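Local structure of papain-like protease (Human betacoronavirus 2c EMC/2012, 4RNA) at residues 83-88 and 150-155; 129-134 and 178-183; 184-189 and 200-205; 265-270 and 281-286. The protein acts as a viral cysteine protease, probably cutting the replicase polyprotein and, as in related coronavirus enzymes, removing ubiquitin and ISG15 from host proteins. One frame throughout, in Å; residues are numbered along the deposited sequence.

The four contacts fall along the chain in the order 1 and 2 interleaved, then 3, then 4, and sample three parts of the coronavirus papain-like protease fold. Interaction 1 pairs helices 81-92 and 148-158; interaction 2 joins the two-stranded sheet 128-130/179-181. Their centres lie about 18 Å apart and they touch, Phe150 against Phe130 and Leu153 against Ala134. Strand 179-181 runs directly into the hairpin of interaction 3, in the sheet that leads to the zinc, and Leu181 packs on Gly205. Interaction 4, about 14 Å from interaction 2 at the nearest atoms, belongs to the separate large, branched sheet. The helices with their small sheet, the zinc-bearing sheet and the large sheet correspond to thumb, fingers and palm.

Interaction 1 of 4, residues 83-88 and 150-155; sequences HRFYSL and FIALIM
Phe85 and Leu88 of helix 81-92 face Ala152, Leu153 and Met155 of helix 148-158 in a buried, roughly antiparallel helix pair of the thumb. The axes come within 8.7 Å, at 142° between their N-to-C directions, and small Ala152 sits where the backbones are nearest. Its methyl points at the partner helix and fits between Leu88, CB to CB 3.9 Å, and the Phe85 ring, which it meets at a slant. That ring belongs to a residue whose CB does not itself face the other helix; CG turned anti to the backbone N (chi1 171°) carries it across. Over one ring face lies the CD2 branch of Leu153, a CH-pi contact 3.6 Å from the centroid, displaced toward the CE1 side. On the other flank of Ala152, Leu88 splits its two branches along Met155: CD1 lies by Met155 CB at 3.9 Å, while CD2 faces the thioether end. No hydrogen bond links the two segments, so apolar fit alone joins them here; Leu135 and Ala138 of helix 133-143 also touch Leu153. Arg84, at the margin, ties its guanidinium to Asp78 and to the carbonyl of Ala156, just past the second segment. The Met155 chain bends at its last torsion, chi3 91°, which sets CE 3.8 Å from Leu88 CD2.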
loop_
_atom_site.group_PDB
_atom_site.type_symbol
_atom_site.label_atom_id
_atom_site.label_comp_id
_atom_site.label_asym_id
_atom_site.label_seq_id
_atom_site.Cartn_x
_atom_site.Cartn_y
_atom_site.Cartn_z
ATOM N N HIS A 83 9.712 -5.358 9.552
ATOM C CA HIS A 83 8.933 -6.292 10.443
ATOM C C HIS A 83 7.946 -7.053 9.624
ATOM O O HIS A 83 7.630 -8.278 9.902
ATOM C CB HIS A 83 8.216 -5.583 11.597
ATOM C CG HIS A 83 7.561 -6.588 12.577
ATOM N ND1 HIS A 83 6.265 -6.980 12.467
ATOM C CD2 HIS A 83 8.103 -7.323 13.645
ATOM C CE1 HIS A 83 5.983 -7.915 13.426
ATOM N NE2 HIS A 83 7.108 -8.122 14.144
ATOM N N ARG A 84 7.237 -6.345 8.769
ATOM C CA ARG A 84 6.196 -7.063 7.947
ATOM C C ARG A 84 6.759 -8.111 6.973
ATOM O O ARG A 84 6.295 -9.218 6.913
ATOM C CB ARG A 84 5.250 -6.081 7.236
ATOM C CG ARG A 84 4.389 -5.246 8.219
ATOM C CD ARG A 84 3.456 -4.226 7.509
ATOM N NE ARG A 84 4.197 -3.248 6.649
ATOM C CZ ARG A 84 4.255 -3.293 5.328
ATOM N NH1 ARG A 84 3.718 -4.306 4.629
ATOM N NH2 ARG A 84 4.977 -2.359 4.675
ATOM N N PHE A 85 7.826 -7.773 6.269
ATOM C CA PHE A 85 8.479 -8.708 5.380
ATOM C C PHE A 85 9.026 -9.939 6.130
ATOM O O PHE A 85 8.784 -11.087 5.701
ATOM C CB PHE A 85 9.633 -7.951 4.590
ATOM C CG PHE A 85 10.507 -8.896 3.816
ATOM C CD1 PHE A 85 9.922 -9.804 2.919
ATOM C CD2 PHE A 85 11.898 -8.867 3.957
ATOM C CE1 PHE A 85 10.708 -10.689 2.211
ATOM C CE2 PHE A 85 12.713 -9.748 3.224
ATOM C CZ PHE A 85 12.104 -10.655 2.347
ATOM N N TYR A 86 9.621 -9.732 7.327
ATOM C CA TYR A 86 10.246 -10.839 7.953
ATOM C C TYR A 86 9.130 -11.712 8.447
ATOM O O TYR A 86 9.278 -12.900 8.277
ATOM C CB TYR A 86 11.113 -10.499 9.188
ATOM C CG TYR A 86 12.381 -9.642 8.908
ATOM C CD1 TYR A 86 13.011 -9.673 7.657
ATOM C CD2 TYR A 86 12.949 -8.886 9.922
ATOM C CE1 TYR A 86 14.152 -8.893 7.417
ATOM C CE2 TYR A 86 14.104 -8.104 9.684
ATOM C CZ TYR A 86 14.680 -8.135 8.433
ATOM O OH TYR A 86 15.810 -7.310 8.253
ATOM N N SER A 87 8.027 -11.136 8.969
ATOM C CA SER A 87 6.884 -12.003 9.459
ATOM C C SER A 87 6.206 -12.730 8.286
ATOM O O SER A 87 5.736 -13.865 8.474
ATOM C CB SER A 87 5.763 -11.189 10.174
ATOM O OG SER A 87 6.315 -10.339 11.177
ATOM N N LEU A 88 5.986 -12.023 7.158
ATOM C CA LEU A 88 5.388 -12.641 5.942
ATOM C C LEU A 88 6.213 -13.815 5.472
ATOM O O LEU A 88 5.644 -14.867 5.174
ATOM C CB LEU A 88 5.229 -11.656 4.780
ATOM C CG LEU A 88 4.038 -10.750 5.091
ATOM C CD1 LEU A 88 4.166 -9.443 4.345
ATOM C CD2 LEU A 88 2.685 -11.410 4.892
ATOM N N PHE A 150 9.879 -14.065 -2.905
ATOM C CA PHE A 150 9.197 -13.205 -3.883
ATOM C C PHE A 150 7.738 -12.996 -3.480
ATOM O O PHE A 150 7.180 -11.905 -3.538
ATOM C CB PHE A 150 9.281 -13.839 -5.272
ATOM C CG PHE A 150 8.745 -12.965 -6.372
ATOM C CD1 PHE A 150 9.410 -11.762 -6.704
ATOM C CD2 PHE A 150 7.677 -13.374 -7.127
ATOM C CE1 PHE A 150 8.942 -10.983 -7.771
ATOM C CE2 PHE A 150 7.208 -12.606 -8.207
ATOM C CZ PHE A 150 7.846 -11.403 -8.509
ATOM N N ILE A 151 7.137 -14.042 -3.027
ATOM C CA ILE A 151 5.796 -13.936 -2.567
ATOM C C ILE A 151 5.728 -13.034 -1.319
ATOM O O ILE A 151 4.845 -12.155 -1.267
ATOM C CB ILE A 151 5.189 -15.300 -2.237
ATOM C CG1 ILE A 151 5.076 -16.172 -3.500
ATOM C CG2 ILE A 151 3.850 -15.075 -1.588
ATOM C CD1 ILE A 151 4.961 -17.626 -3.119
ATOM N N ALA A 152 6.621 -13.220 -0.329
ATOM C CA ALA A 152 6.591 -12.380 0.891
ATOM C C ALA A 152 6.874 -10.900 0.542
ATOM O O ALA A 152 6.266 -9.975 1.072
ATOM C CB ALA A 152 7.584 -12.906 1.954
ATOM N N LEU A 153 7.760 -10.682 -0.406
ATOM C CA LEU A 153 7.976 -9.326 -0.837
ATOM C C LEU A 153 6.792 -8.634 -1.554
ATOM O O LEU A 153 6.498 -7.464 -1.287
ATOM C CB LEU A 153 9.200 -9.264 -1.729
ATOM C CG LEU A 153 10.582 -9.271 -1.043
ATOM C CD1 LEU A 153 11.652 -9.244 -2.120
ATOM C CD2 LEU A 153 10.803 -8.111 -0.070
ATOM N N ILE A 154 6.124 -9.343 -2.481
ATOM C CA ILE A 154 4.936 -8.831 -3.126
ATOM C C ILE A 154 3.948 -8.480 -2.037
ATOM O O ILE A 154 3.364 -7.401 -2.088
ATOM C CB ILE A 154 4.319 -9.872 -4.119
ATOM C CG1 ILE A 154 5.178 -10.018 -5.355
ATOM C CG2 ILE A 154 2.866 -9.545 -4.477
ATOM C CD1 ILE A 154 4.568 -11.089 -6.247
ATOM N N MET A 155 3.719 -9.369 -1.079
ATOM C CA MET A 155 2.808 -9.063 0.011
ATOM C C MET A 155 3.228 -7.819 0.867
ATOM O O MET A 155 2.361 -6.983 1.253
ATOM C CB MET A 155 2.645 -10.313 0.885
ATOM C CG MET A 155 1.829 -11.339 0.157
ATOM S SD MET A 155 1.742 -12.802 1.182
ATOM C CE MET A 155 0.244 -12.415 2.097
#

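Interaction 2 of 4, residues 129-134 and 178-183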
loop_
_atom_site.group_PDB
_atom_site.type_symbol
_atom_site.label_atom_id
_atom_site.label_comp_id
_atom_site.label_asym_id
_atom_site.label_seq_id
_atom_site.Cartn_x
_atom_site.Cartn_y
_atom_site.Cartn_z
ATOM N N LYS A 129 12.417 -6.353 -15.765
ATOM C CA LYS A 129 13.396 -6.439 -14.689
ATOM C C LYS A 129 12.916 -5.483 -13.571
ATOM O O LYS A 129 12.380 -4.423 -13.862
ATOM C CB LYS A 129 14.769 -5.982 -15.181
ATOM C CG LYS A 129 15.904 -6.284 -14.217
ATOM C CD LYS A 129 17.256 -5.704 -14.653
ATOM C CE LYS A 129 17.253 -4.180 -14.696
ATOM N NZ LYS A 129 16.486 -3.730 -15.896
ATOM N N PHE A 130 13.132 -5.873 -12.318
ATOM C CA PHE A 130 12.734 -5.053 -11.179
ATOM C C PHE A 130 13.841 -4.077 -10.864
ATOM O O PHE A 130 15.002 -4.454 -10.862
ATOM C CB PHE A 130 12.367 -5.937 -9.974
ATOM C CG PHE A 130 11.056 -6.622 -10.163
ATOM C CD1 PHE A 130 9.874 -5.880 -10.098
ATOM C CD2 PHE A 130 10.994 -7.986 -10.476
ATOM C CE1 PHE A 130 8.650 -6.494 -10.334
ATOM C CE2 PHE A 130 9.779 -8.612 -10.711
ATOM C CZ PHE A 130 8.600 -7.863 -10.652
ATOM N N VAL A 131 13.478 -2.824 -10.637
ATOM C CA VAL A 131 14.498 -1.798 -10.402
ATOM C C VAL A 131 14.915 -1.887 -8.938
ATOM O O VAL A 131 15.929 -1.357 -8.563
ATOM C CB VAL A 131 14.040 -0.365 -10.770
ATOM C CG1 VAL A 131 13.587 -0.312 -12.220
ATOM C CG2 VAL A 131 12.946 0.154 -9.834
ATOM N N ILE A 132 14.145 -2.586 -8.109
ATOM C CA ILE A 132 14.557 -2.810 -6.687
ATOM C C ILE A 132 15.382 -4.128 -6.572
ATOM O O ILE A 132 14.900 -5.196 -6.950
ATOM C CB ILE A 132 13.302 -2.932 -5.773
ATOM C CG1 ILE A 132 12.555 -1.575 -5.717
ATOM C CG2 ILE A 132 13.736 -3.344 -4.353
ATOM C CD1 ILE A 132 11.095 -1.647 -5.240
ATOM N N PRO A 133 16.627 -4.055 -6.043
ATOM C CA PRO A 133 17.421 -5.285 -6.010
ATOM C C PRO A 133 16.810 -6.452 -5.268
ATOM O O PRO A 133 16.927 -7.588 -5.740
ATOM C CB PRO A 133 18.722 -4.836 -5.343
ATOM C CG PRO A 133 18.861 -3.394 -5.768
ATOM C CD PRO A 133 17.476 -2.829 -5.866
ATOM N N ALA A 134 16.155 -6.207 -4.132
ATOM C CA ALA A 134 15.604 -7.354 -3.412
ATOM C C ALA A 134 14.578 -8.053 -4.249
ATOM O O ALA A 134 14.471 -9.293 -4.214
ATOM C CB ALA A 134 14.995 -6.897 -2.090
ATOM N N LYS A 178 7.159 -1.285 -9.906
ATOM C CA LYS A 178 8.536 -1.487 -9.465
ATOM C C LYS A 178 9.442 -2.080 -10.524
ATOM O O LYS A 178 10.585 -2.493 -10.215
ATOM C CB LYS A 178 8.565 -2.433 -8.247
ATOM C CG LYS A 178 7.627 -2.054 -7.080
ATOM C CD LYS A 178 7.704 -0.578 -6.836
ATOM C CE LYS A 178 7.644 -0.259 -5.340
ATOM N NZ LYS A 178 6.298 -0.581 -4.795
ATOM N N ALA A 179 8.933 -2.217 -11.760
ATOM C CA ALA A 179 9.672 -2.946 -12.782
ATOM C C ALA A 179 10.034 -1.985 -13.892
ATOM O O ALA A 179 9.503 -0.875 -13.961
ATOM C CB ALA A 179 8.855 -4.126 -13.334
ATOM N N GLU A 180 10.913 -2.407 -14.771
ATOM C CA GLU A 180 11.141 -1.626 -15.968
ATOM C C GLU A 180 11.322 -2.590 -17.150
ATOM O O GLU A 180 11.668 -3.782 -17.000
ATOM C CB GLU A 180 12.361 -0.721 -15.819
ATOM C CG GLU A 180 13.671 -1.476 -16.057
ATOM C CD GLU A 180 14.922 -0.688 -15.676
ATOM O OE1 GLU A 180 15.851 -1.341 -15.147
ATOM O OE2 GLU A 180 14.982 0.564 -15.887
ATOM N N LEU A 181 11.044 -2.062 -18.322
ATOM C CA LEU A 181 11.065 -2.857 -19.525
ATOM C C LEU A 181 12.505 -2.876 -20.020
ATOM O O LEU A 181 13.179 -1.849 -19.959
ATOM C CB LEU A 181 10.186 -2.139 -20.555
ATOM C CG LEU A 181 9.603 -3.058 -21.615
ATOM C CD1 LEU A 181 8.721 -4.124 -20.954
ATOM C CD2 LEU A 181 8.803 -2.175 -22.579
ATOM N N CYS A 182 12.969 -4.007 -20.526
ATOM C CA CYS A 182 14.347 -4.127 -21.064
ATOM C C CYS A 182 14.424 -3.840 -22.566
ATOM O O CYS A 182 15.437 -4.073 -23.184
ATOM C CB CYS A 182 14.877 -5.528 -20.787
ATOM S SG CYS A 182 15.003 -5.851 -19.003
ATOM N N CYS A 183 13.336 -3.365 -23.151
ATOM C CA CYS A 183 13.287 -3.023 -24.565
ATOM C C CYS A 183 12.480 -1.711 -24.703
ATOM O O CYS A 183 12.037 -1.165 -23.687
ATOM C CB CYS A 183 12.660 -4.193 -25.353
ATOM S SG CYS A 183 10.945 -4.714 -24.969
#
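Phe130 presents a ring edge to the carbonyl oxygen of Lys178, with Phe130 CD1 3.5 Å from Lys178 O, while the methyl of Ala179 approaches the same ring obliquely; Phe139 of helix 133-143 meets it edge-to-face. The other flat group is the Glu180 carboxylate. Lys129 NZ reaches Glu180 OE1 at 2.6 Å in a salt bridge, coming to the anti side and 31° out of the carboxylate plane, and Val131 CG1 packs on the Glu180 CD carbon at 3.7 Å. Both chains start from the same face of a two-stranded antiparallel sheet and run side by side. Glu180 has CG wedged between its backbone N and carbonyl carbon (chi1 81°), and the lysine curls at its far end to bring the ammonium over. Beneath them Lys129 and Glu180 form the hydrogen-bonded pair, with Glu180 N 2.7 Å from Lys129 O and the reverse bond 2.9 Å between Lys129 N and Glu180 O. Phe130 and Ala179 follow as a non-hydrogen-bonded pair, and beyond the strands Val131 N donates to Lys178 O, just before helix 133-143, where Ile132 is N-cap. Ile132 crosses the aliphatic part of Lys178 at a slant, its CD1 3.7 Å from Lys178 CE. The little sheet thus joins two ends of a mostly helical stretch of the thumb, and the partly exposed ion pair probably adds to main-chain bonding that already fixes the register.

Interaction 3 of 4, residues 184-189 and 200-205; sequences SARMVW and DVVLQG
Met187 and Leu203 exchange the shortest polar bonds between these segments of an antiparallel beta hairpin, Met187 N to Leu203 O and Leu203 N to Met187 O both measuring 2.8 Å. The hairpin belongs to the fingers and leads outward to the zinc, whose ligands Cys193 and Cys196 lie at the end of one strand and in the turn. Trp189 and Val201 form the next hydrogen-bonded pair; the non-hydrogen-bonded pair Val188 and Val202 lies between the two, on the opposite face. On the Val202 face, Arg186 stretches out from CG to NE and lays one guanidinium face over Val202 CG1, 3.6 Å from Arg186 NH1; Gln204 runs alongside, its amide plane 85° from the guanidinium. On the other face stand Met187, Trp189, Val201 and Leu203. There Trp189 NE1 makes a weak bond back to Met187 SD, while Arg236 adds a cation-pi contact to the indole. The modelled Met187 methyl is doubtful, for it sits impossibly near Leu203 CD1. Asp200, at the margin, pairs with Arg190. At the end toward the thumb the ladder slackens: Gly205 N meets Ala185 O at 3.3 Å from above the carbonyl plane, and a water accepts from Ala185 N at 3.2 Å.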
loop_
_atom_site.group_PDB
_atom_site.type_symbol
_atom_site.label_atom_id
_atom_site.label_comp_id
_atom_site.label_asym_id
_atom_site.label_seq_id
_atom_site.Cartn_x
_atom_site.Cartn_y
_atom_site.Cartn_z
ATOM N N SER A 184 12.276 -1.226 -25.936
ATOM C CA SER A 184 11.418 -0.091 -26.249
ATOM C C SER A 184 9.938 -0.433 -26.176
ATOM O O SER A 184 9.554 -1.549 -26.542
ATOM C CB SER A 184 11.655 0.252 -27.706
ATOM O OG SER A 184 12.693 1.177 -27.760
ATOM N N ALA A 185 9.106 0.500 -25.725
ATOM C CA ALA A 185 7.673 0.338 -25.991
ATOM C C ALA A 185 7.115 1.716 -26.111
ATOM O O ALA A 185 7.667 2.669 -25.549
ATOM C CB ALA A 185 6.992 -0.431 -24.873
ATOM N N ARG A 186 6.022 1.851 -26.843
ATOM C CA ARG A 186 5.538 3.182 -27.077
ATOM C C ARG A 186 4.054 3.134 -27.301
ATOM O O ARG A 186 3.565 2.216 -27.953
ATOM C CB ARG A 186 6.249 3.698 -28.295
ATOM C CG ARG A 186 6.033 5.153 -28.599
ATOM C CD ARG A 186 6.669 5.423 -29.945
ATOM N NE ARG A 186 6.449 6.813 -30.280
ATOM C CZ ARG A 186 7.013 7.841 -29.638
ATOM N NH1 ARG A 186 7.871 7.649 -28.630
ATOM N NH2 ARG A 186 6.714 9.079 -30.015
ATOM N N MET A 187 3.345 4.144 -26.784
ATOM C CA MET A 187 1.893 4.218 -26.937
ATOM C C MET A 187 1.551 5.697 -27.237
ATOM O O MET A 187 1.917 6.571 -26.432
ATOM C CB MET A 187 1.238 3.726 -25.655
ATOM C CG MET A 187 -0.232 3.392 -25.776
ATOM S SD MET A 187 -0.891 3.019 -24.122
ATOM C CE MET A 187 -0.528 4.535 -23.312
ATOM N N VAL A 188 0.925 5.980 -28.397
ATOM C CA VAL A 188 0.554 7.382 -28.728
ATOM C C VAL A 188 -0.965 7.536 -28.833
ATOM O O VAL A 188 -1.573 6.950 -29.707
ATOM C CB VAL A 188 1.239 7.877 -30.005
ATOM C CG1 VAL A 188 1.033 9.377 -30.174
ATOM C CG2 VAL A 188 2.728 7.546 -29.983
ATOM N N TRP A 189 -1.541 8.324 -27.915
ATOM C CA TRP A 189 -2.926 8.766 -27.943
ATOM C C TRP A 189 -3.025 10.098 -28.625
ATOM O O TRP A 189 -2.180 10.976 -28.439
ATOM C CB TRP A 189 -3.495 8.891 -26.521
ATOM C CG TRP A 189 -3.599 7.558 -25.844
ATOM C CD1 TRP A 189 -2.660 6.965 -25.022
ATOM C CD2 TRP A 189 -4.711 6.593 -25.931
ATOM N NE1 TRP A 189 -3.086 5.725 -24.611
ATOM C CE2 TRP A 189 -4.321 5.454 -25.100
ATOM C CE3 TRP A 189 -5.946 6.567 -26.590
ATOM C CZ2 TRP A 189 -5.144 4.342 -24.933
ATOM C CZ3 TRP A 189 -6.762 5.428 -26.428
ATOM C CH2 TRP A 189 -6.348 4.340 -25.623
ATOM N N ASP A 200 -1.195 15.314 -28.889
ATOM C CA ASP A 200 -0.635 13.967 -28.612
ATOM C C ASP A 200 -0.141 13.697 -27.146
ATOM O O ASP A 200 0.560 14.510 -26.523
ATOM C CB ASP A 200 0.432 13.583 -29.654
ATOM C CG ASP A 200 -0.173 13.249 -31.038
ATOM O OD1 ASP A 200 -1.400 12.983 -31.147
ATOM O OD2 ASP A 200 0.583 13.243 -32.034
ATOM N N VAL A 201 -0.550 12.555 -26.599
ATOM C CA VAL A 201 0.017 12.033 -25.330
ATOM C C VAL A 201 0.822 10.748 -25.638
ATOM O O VAL A 201 0.270 9.748 -26.131
ATOM C CB VAL A 201 -1.105 11.619 -24.310
ATOM C CG1 VAL A 201 -0.495 11.243 -22.962
ATOM C CG2 VAL A 201 -2.113 12.734 -24.144
ATOM N N VAL A 202 2.122 10.795 -25.372
ATOM C CA VAL A 202 3.027 9.672 -25.608
ATOM C C VAL A 202 3.407 9.011 -24.273
ATOM O O VAL A 202 3.901 9.697 -23.351
ATOM C CB VAL A 202 4.313 10.150 -26.311
ATOM C CG1 VAL A 202 5.334 9.009 -26.534
ATOM C CG2 VAL A 202 3.979 10.917 -27.582
ATOM N N LEU A 203 3.168 7.697 -24.170
ATOM C CA LEU A 203 3.669 6.885 -23.050
ATOM C C LEU A 203 4.733 5.890 -23.549
ATOM O O LEU A 203 4.625 5.371 -24.673
ATOM C CB LEU A 203 2.502 6.133 -22.381
ATOM C CG LEU A 203 1.436 7.093 -21.853
ATOM C CD1 LEU A 203 0.093 6.409 -21.770
ATOM C CD2 LEU A 203 1.866 7.662 -20.513
ATOM N N GLN A 204 5.766 5.647 -22.724
ATOM C CA GLN A 204 6.907 4.772 -23.056
ATOM C C GLN A 204 7.155 3.737 -21.975
ATOM O O GLN A 204 6.662 3.897 -20.879
ATOM C CB GLN A 204 8.191 5.595 -23.174
ATOM C CG GLN A 204 7.913 6.917 -23.847
ATOM C CD GLN A 204 9.168 7.602 -24.252
ATOM O OE1 GLN A 204 9.898 7.098 -25.101
ATOM N NE2 GLN A 204 9.427 8.767 -23.660
ATOM N N GLY A 205 7.949 2.713 -22.296
ATOM C CA GLY A 205 8.288 1.638 -21.359
ATOM C C GLY A 205 7.093 0.849 -20.894
ATOM O O GLY A 205 6.103 0.614 -21.645
HETATM O O HOH W 1 10.654 2.676 -23.935
#

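Interaction 4 of 4, residues 265-270 and 281-286; sequences FVAFNV and YVHARL
Phe268 with Ala284 and Val270 with Val282 are the hydrogen-bonded pairs of an antiparallel beta hairpin, strands 267-272 and 280-287, in the large palm sheet. Five main-chain bonds hold it, among them Ala284 N to Phe268 O at 2.8 Å and Val270 N to Val282 O, also 2.8 Å. The last, Leu286 N to Val266 O, is longer at 3.1 Å and comes in from above the carbonyl plane. Apolar contacts gather on the face carrying Phe268, Val270, Val282 and Ala284. Phe268 is folded with CG between its backbone N and carbonyl carbon (chi1 58°), which brings the ring across the strand, one face over Ala284 CB in a CH-pi contact 3.7 Å from the centroid. Leu286 CD2 meets the edge of that ring, while its other branch, CD1, packs on Phe265. Ile291 of the next strand lies against this cluster too. The opposite face carries the polar side chains, beside Ala267. His283 ND1 donates to Asn269 OD1 at 2.8 Å, in the imidazole plane, with the amide turned 51° from the ring. Asn269 ND2 hydrogen-bonds to Asp311 of strand 304-315 and to Thr121, and Arg285 NH2 to the carbonyl of Met120; through Thr121 and Met120 the row is joined to helix 115-122. Both imidazole nitrogens are engaged, for Arg285 NE gives its hydrogen to His283 NE2 at 2.9 Å, in an almost straight bond of 170°.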
loop_
_atom_site.group_PDB
_atom_site.type_symbol
_atom_site.label_atom_id
_atom_site.label_comp_id
_atom_site.label_asym_id
_atom_site.label_seq_id
_atom_site.Cartn_x
_atom_site.Cartn_y
_atom_site.Cartn_z
ATOM N N PHE A 265 -5.189 -13.117 -27.347
ATOM C CA PHE A 265 -4.736 -12.991 -25.960
ATOM C C PHE A 265 -4.161 -14.359 -25.570
ATOM O O PHE A 265 -4.533 -15.369 -26.177
ATOM C CB PHE A 265 -5.821 -12.446 -25.028
ATOM C CG PHE A 265 -7.143 -13.178 -25.119
ATOM C CD1 PHE A 265 -7.349 -14.323 -24.382
ATOM C CD2 PHE A 265 -8.179 -12.703 -25.961
ATOM C CE1 PHE A 265 -8.543 -15.028 -24.474
ATOM C CE2 PHE A 265 -9.388 -13.393 -26.034
ATOM C CZ PHE A 265 -9.553 -14.561 -25.300
ATOM N N VAL A 266 -3.235 -14.379 -24.629
ATOM C CA VAL A 266 -2.549 -15.604 -24.204
ATOM C C VAL A 266 -2.993 -16.065 -22.827
ATOM O O VAL A 266 -2.740 -17.198 -22.431
ATOM C CB VAL A 266 -1.000 -15.490 -24.328
ATOM C CG1 VAL A 266 -0.603 -15.121 -25.775
ATOM C CG2 VAL A 266 -0.445 -14.516 -23.312
ATOM N N ALA A 267 -3.593 -15.174 -22.041
ATOM C CA ALA A 267 -3.988 -15.493 -20.681
ATOM C C ALA A 267 -4.910 -14.415 -20.121
ATOM O O ALA A 267 -4.950 -13.324 -20.632
ATOM C CB ALA A 267 -2.788 -15.647 -19.714
ATOM N N PHE A 268 -5.689 -14.748 -19.085
ATOM C CA PHE A 268 -6.542 -13.751 -18.454
ATOM C C PHE A 268 -6.877 -14.163 -17.049
ATOM O O PHE A 268 -6.844 -15.363 -16.730
ATOM C CB PHE A 268 -7.833 -13.481 -19.292
ATOM C CG PHE A 268 -8.683 -14.713 -19.530
ATOM C CD1 PHE A 268 -8.406 -15.571 -20.589
ATOM C CD2 PHE A 268 -9.699 -15.009 -18.672
ATOM C CE1 PHE A 268 -9.158 -16.702 -20.844
ATOM C CE2 PHE A 268 -10.484 -16.139 -18.915
ATOM C CZ PHE A 268 -10.216 -16.982 -19.996
ATOM N N ASN A 269 -7.221 -13.197 -16.187
ATOM C CA ASN A 269 -7.763 -13.601 -14.881
ATOM C C ASN A 269 -9.233 -13.468 -14.751
ATOM O O ASN A 269 -9.883 -12.702 -15.477
ATOM C CB ASN A 269 -7.091 -12.818 -13.733
ATOM C CG ASN A 269 -5.581 -13.081 -13.698
ATOM O OD1 ASN A 269 -5.169 -14.232 -13.804
ATOM N ND2 ASN A 269 -4.758 -12.016 -13.528
ATOM N N VAL A 270 -9.788 -14.215 -13.798
ATOM C CA VAL A 270 -11.235 -14.199 -13.672
ATOM C C VAL A 270 -11.482 -13.990 -12.184
ATOM O O VAL A 270 -10.714 -14.504 -11.350
ATOM C CB VAL A 270 -11.852 -15.564 -14.144
ATOM C CG1 VAL A 270 -13.236 -15.750 -13.610
ATOM C CG2 VAL A 270 -11.853 -15.667 -15.665
ATOM N N TYR A 281 -10.327 -15.803 -7.152
ATOM C CA TYR A 281 -9.621 -15.512 -8.402
ATOM C C TYR A 281 -9.205 -16.804 -9.070
ATOM O O TYR A 281 -8.805 -17.736 -8.387
ATOM C CB TYR A 281 -8.347 -14.646 -8.179
ATOM C CG TYR A 281 -8.639 -13.181 -7.904
ATOM C CD1 TYR A 281 -8.746 -12.268 -8.955
ATOM C CD2 TYR A 281 -8.783 -12.715 -6.611
ATOM C CE1 TYR A 281 -8.976 -10.916 -8.725
ATOM C CE2 TYR A 281 -9.037 -11.377 -6.359
ATOM C CZ TYR A 281 -9.131 -10.481 -7.425
ATOM O OH TYR A 281 -9.385 -9.138 -7.218
ATOM N N VAL A 282 -9.247 -16.836 -10.403
ATOM C CA VAL A 282 -8.778 -17.963 -11.165
ATOM C C VAL A 282 -7.924 -17.436 -12.309
ATOM O O VAL A 282 -8.264 -16.428 -12.977
ATOM C CB VAL A 282 -9.998 -18.781 -11.682
ATOM C CG1 VAL A 282 -9.570 -20.021 -12.482
ATOM C CG2 VAL A 282 -10.883 -19.184 -10.509
ATOM N N HIS A 283 -6.798 -18.103 -12.565
ATOM C CA HIS A 283 -5.906 -17.669 -13.635
ATOM C C HIS A 283 -6.115 -18.606 -14.816
ATOM O O HIS A 283 -6.140 -19.825 -14.619
ATOM C CB HIS A 283 -4.446 -17.726 -13.200
ATOM C CG HIS A 283 -3.464 -17.340 -14.315
ATOM N ND1 HIS A 283 -3.289 -16.100 -14.670
ATOM C CD2 HIS A 283 -2.643 -18.113 -15.130
ATOM C CE1 HIS A 283 -2.376 -15.994 -15.656
ATOM N NE2 HIS A 283 -1.962 -17.238 -15.959
ATOM N N ALA A 284 -6.238 -18.055 -16.033
ATOM C CA ALA A 284 -6.525 -18.883 -17.198
ATOM C C ALA A 284 -5.428 -18.685 -18.230
ATOM O O ALA A 284 -4.908 -17.545 -18.445
ATOM C CB ALA A 284 -7.916 -18.571 -17.796
ATOM N N ARG A 285 -5.025 -19.787 -18.854
ATOM C CA ARG A 285 -4.070 -19.682 -19.994
ATOM C C ARG A 285 -4.604 -20.371 -21.240
ATOM O O ARG A 285 -5.378 -21.314 -21.113
ATOM C CB ARG A 285 -2.739 -20.326 -19.642
ATOM C CG ARG A 285 -2.216 -19.859 -18.298
ATOM C CD ARG A 285 -0.763 -19.774 -18.421
ATOM N NE ARG A 285 -0.162 -19.102 -17.280
ATOM C CZ ARG A 285 1.090 -19.362 -16.923
ATOM N NH1 ARG A 285 1.754 -20.302 -17.591
ATOM N NH2 ARG A 285 1.659 -18.737 -15.893
ATOM N N LEU A 286 -4.198 -19.880 -22.406
ATOM C CA LEU A 286 -4.613 -20.471 -23.669
ATOM C C LEU A 286 -3.500 -21.290 -24.258
ATOM O O LEU A 286 -2.471 -20.752 -24.719
ATOM C CB LEU A 286 -4.956 -19.395 -24.687
ATOM C CG LEU A 286 -6.123 -18.402 -24.415
ATOM C CD1 LEU A 286 -6.860 -18.172 -25.717
ATOM C CD2 LEU A 286 -7.100 -18.758 -23.305
#